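Local coordinates for protein putative short-chain dehydrogenase/reductase (PDB 5IZ4) that probably acts as an NAD(P)(H)-dependent oxidoreductase of the short-chain dehydrogenase/reductase family, perhaps a 3-oxoacyl-[acyl-carrier-protein] reductase, and binds ADP in its nucleotide pocket, at residues Gln67-Asp72 / Ala89-Arg94. Sequence-based numbering, arbitrary orientation.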
loop_
_atom_site.group_PDB
_atom_site.type_symbol
_atom_site.label_atom_id
_atom_site.label_comp_id
_atom_site.label_asym_id
_atom_site.label_seq_id
_atom_site.Cartn_x
_atom_site.Cartn_y
_atom_site.Cartn_z
ATOM N N GLN A 67 20.319 -34.566 -0.893
ATOM C CA GLN A 67 21.233 -34.574 0.239
ATOM C C GLN A 67 20.675 -33.702 1.356
ATOM O O GLN A 67 20.066 -32.657 1.106
ATOM C CB GLN A 67 22.608 -34.070 -0.175
ATOM C CG GLN A 67 23.328 -34.959 -1.155
ATOM C CD GLN A 67 24.641 -34.353 -1.584
ATOM O OE1 GLN A 67 25.586 -34.277 -0.800
ATOM N NE2 GLN A 67 24.698 -33.885 -2.827
ATOM N N THR A 68 20.904 -34.123 2.600
ATOM C CA THR A 68 20.279 -33.474 3.744
ATOM C C THR A 68 21.281 -33.316 4.876
ATOM O O THR A 68 22.289 -34.025 4.956
ATOM C CB THR A 68 19.080 -34.272 4.280
ATOM O OG1 THR A 68 19.518 -35.581 4.674
ATOM C CG2 THR A 68 17.985 -34.396 3.234
ATOM N N LEU A 69 20.965 -32.381 5.767
ATOM C CA LEU A 69 21.536 -32.357 7.107
ATOM C C LEU A 69 20.506 -31.699 8.008
ATOM O O LEU A 69 19.722 -30.869 7.553
ATOM C CB LEU A 69 22.884 -31.620 7.160
ATOM C CG LEU A 69 23.051 -30.102 7.052
ATOM C CD1 LEU A 69 22.661 -29.371 8.337
ATOM C CD2 LEU A 69 24.504 -29.808 6.719
ATOM N N ILE A 70 20.492 -32.082 9.280
ATOM C CA ILE A 70 19.614 -31.458 10.263
ATOM C C ILE A 70 20.481 -30.650 11.205
ATOM O O ILE A 70 21.497 -31.152 11.706
ATOM C CB ILE A 70 18.790 -32.493 11.050
ATOM C CG1 ILE A 70 17.890 -33.305 10.120
ATOM C CG2 ILE A 70 17.961 -31.802 12.120
ATOM C CD1 ILE A 70 17.033 -34.317 10.864
ATOM N N PHE A 71 20.081 -29.411 11.468
ATOM C CA PHE A 71 20.732 -28.631 12.509
ATOM C C PHE A 71 19.707 -28.189 13.545
ATOM O O PHE A 71 18.539 -27.944 13.223
ATOM C CB PHE A 71 21.485 -27.415 11.920
ATOM C CG PHE A 71 20.598 -26.386 11.261
ATOM C CD1 PHE A 71 20.035 -25.351 12.001
ATOM C CD2 PHE A 71 20.360 -26.428 9.894
ATOM C CE1 PHE A 71 19.235 -24.389 11.390
ATOM C CE2 PHE A 71 19.560 -25.472 9.277
ATOM C CZ PHE A 71 19.002 -24.448 10.026
ATOM N N ASP A 72 20.148 -28.126 14.799
ATOM C CA ASP A 72 19.354 -27.500 15.845
ATOM C C ASP A 72 19.723 -26.027 15.928
ATOM O O ASP A 72 20.901 -25.670 15.832
ATOM C CB ASP A 72 19.592 -28.149 17.209
ATOM C CG ASP A 72 19.054 -29.559 17.308
ATOM O OD1 ASP A 72 18.441 -30.061 16.351
ATOM O OD2 ASP A 72 19.250 -30.168 18.379
ATOM N N ALA A 89 28.160 -24.557 6.121
ATOM C CA ALA A 89 29.385 -24.214 5.407
ATOM C C ALA A 89 30.352 -25.389 5.376
ATOM O O ALA A 89 30.961 -25.670 4.339
ATOM C CB ALA A 89 30.054 -23.001 6.055
ATOM N N SER A 90 30.504 -26.091 6.502
ATOM C CA SER A 90 31.445 -27.207 6.551
ATOM C C SER A 90 31.032 -28.334 5.618
ATOM O O SER A 90 31.894 -28.998 5.028
ATOM C CB SER A 90 31.564 -27.743 7.978
ATOM O OG SER A 90 31.846 -26.696 8.885
ATOM N N ARG A 91 29.728 -28.556 5.463
ATOM C CA ARG A 91 29.251 -29.676 4.662
ATOM C C ARG A 91 29.297 -29.361 3.167
ATOM O O ARG A 91 29.805 -30.161 2.373
ATOM C CB ARG A 91 27.833 -30.045 5.104
ATOM C CG ARG A 91 27.185 -31.154 4.304
ATOM C CD ARG A 91 27.577 -32.546 4.795
ATOM N NE ARG A 91 26.864 -33.550 4.013
ATOM C CZ ARG A 91 25.633 -33.971 4.284
ATOM N NH1 ARG A 91 25.051 -34.875 3.505
ATOM N NH2 ARG A 91 24.983 -33.492 5.334
ATOM N N TRP A 92 28.774 -28.198 2.760
ATOM C CA TRP A 92 28.638 -27.891 1.339
ATOM C C TRP A 92 29.339 -26.618 0.878
ATOM O O TRP A 92 29.436 -26.403 -0.336
ATOM C CB TRP A 92 27.148 -27.798 0.961
ATOM C CG TRP A 92 26.397 -29.097 1.133
ATOM C CD1 TRP A 92 26.733 -30.314 0.611
ATOM C CD2 TRP A 92 25.188 -29.299 1.873
ATOM N NE1 TRP A 92 25.807 -31.261 0.983
ATOM C CE2 TRP A 92 24.845 -30.662 1.753
ATOM C CE3 TRP A 92 24.356 -28.460 2.617
ATOM C CZ2 TRP A 92 23.711 -31.204 2.355
ATOM C CZ3 TRP A 92 23.222 -29.002 3.210
ATOM C CH2 TRP A 92 22.914 -30.362 3.074
ATOM N N GLN A 93 29.797 -25.760 1.794
ATOM C CA GLN A 93 30.519 -24.528 1.448
ATOM C C GLN A 93 29.720 -23.600 0.530
ATOM O O GLN A 93 30.296 -22.834 -0.251
ATOM C CB GLN A 93 31.880 -24.850 0.820
ATOM N N ARG A 94 28.394 -23.638 0.615
ATOM C CA ARG A 94 27.570 -22.688 -0.117
ATOM C C ARG A 94 26.202 -22.614 0.535
ATOM O O ARG A 94 25.771 -23.543 1.228
ATOM C CB ARG A 94 27.430 -23.069 -1.594
ATOM C CG ARG A 94 26.698 -24.377 -1.811
ATOM C CD ARG A 94 26.787 -24.800 -3.260
ATOM N NE ARG A 94 26.037 -23.907 -4.129
ATOM C CZ ARG A 94 26.004 -24.021 -5.449
ATOM N NH1 ARG A 94 26.697 -24.981 -6.051
ATOM N NH2 ARG A 94 25.283 -23.175 -6.166
#
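At the end of helix 78-92, Arg91 faces Leu69 of strand 68-72 with CA atoms 8.5 Å apart and Trp92 faces Gln67, just before the strand, at 10.0 Å, a gap bridged by helix side chains, in part to the strand backbone. Arg91 NH2 donates to Thr68 O at 2.8 Å with an N-H...O angle of 148°, and NH1 adds a weak bond to the same oxygen. The acceptor lies slightly out of the guanidinium plane, and NH2 approaches tilted from the carbonyl plane. With CG anti to the backbone N (chi1 177°), the Arg91 chain bends at chi2 and folds over its neighbour; CG sits 3.4 Å above the Trp92 ring, and Trp92 CZ2 lies over the centre of one guanidinium face. Arg91 is modelled in two conformers, and these bonds belong to one of them.

The CD2 methyl of Leu69 sits beside the Arg91 chain, 3.7 Å from Arg91 CB, on the ring face that this chain overlies. The same methyl makes an off-centre CH-pi contact with the six-membered ring of Trp92, 4.3 Å from the centroid and 29° off the normal. At the ring edge, Trp92 CH2 is 3.8 Å from Thr68 C, and Gln67 OE1 lies 3.5 Å from Trp92 NE1 near the ring plane, too loosely placed to count as a hydrogen bond.

In this Rossmann-type fold, strand 68-72 is the outermost strand at one end of the parallel sheet within the chain and pairs with strand 40-45. Thr68 OG1 bonds Glu58 of helix 51-63. Helix 78-92 connects a beta-alpha-beta crossover from this edge strand to strand 97-100, passing over strands 40-45 and 16-20, where Trp92 touches Ser40 and Val16, away from the ADP site.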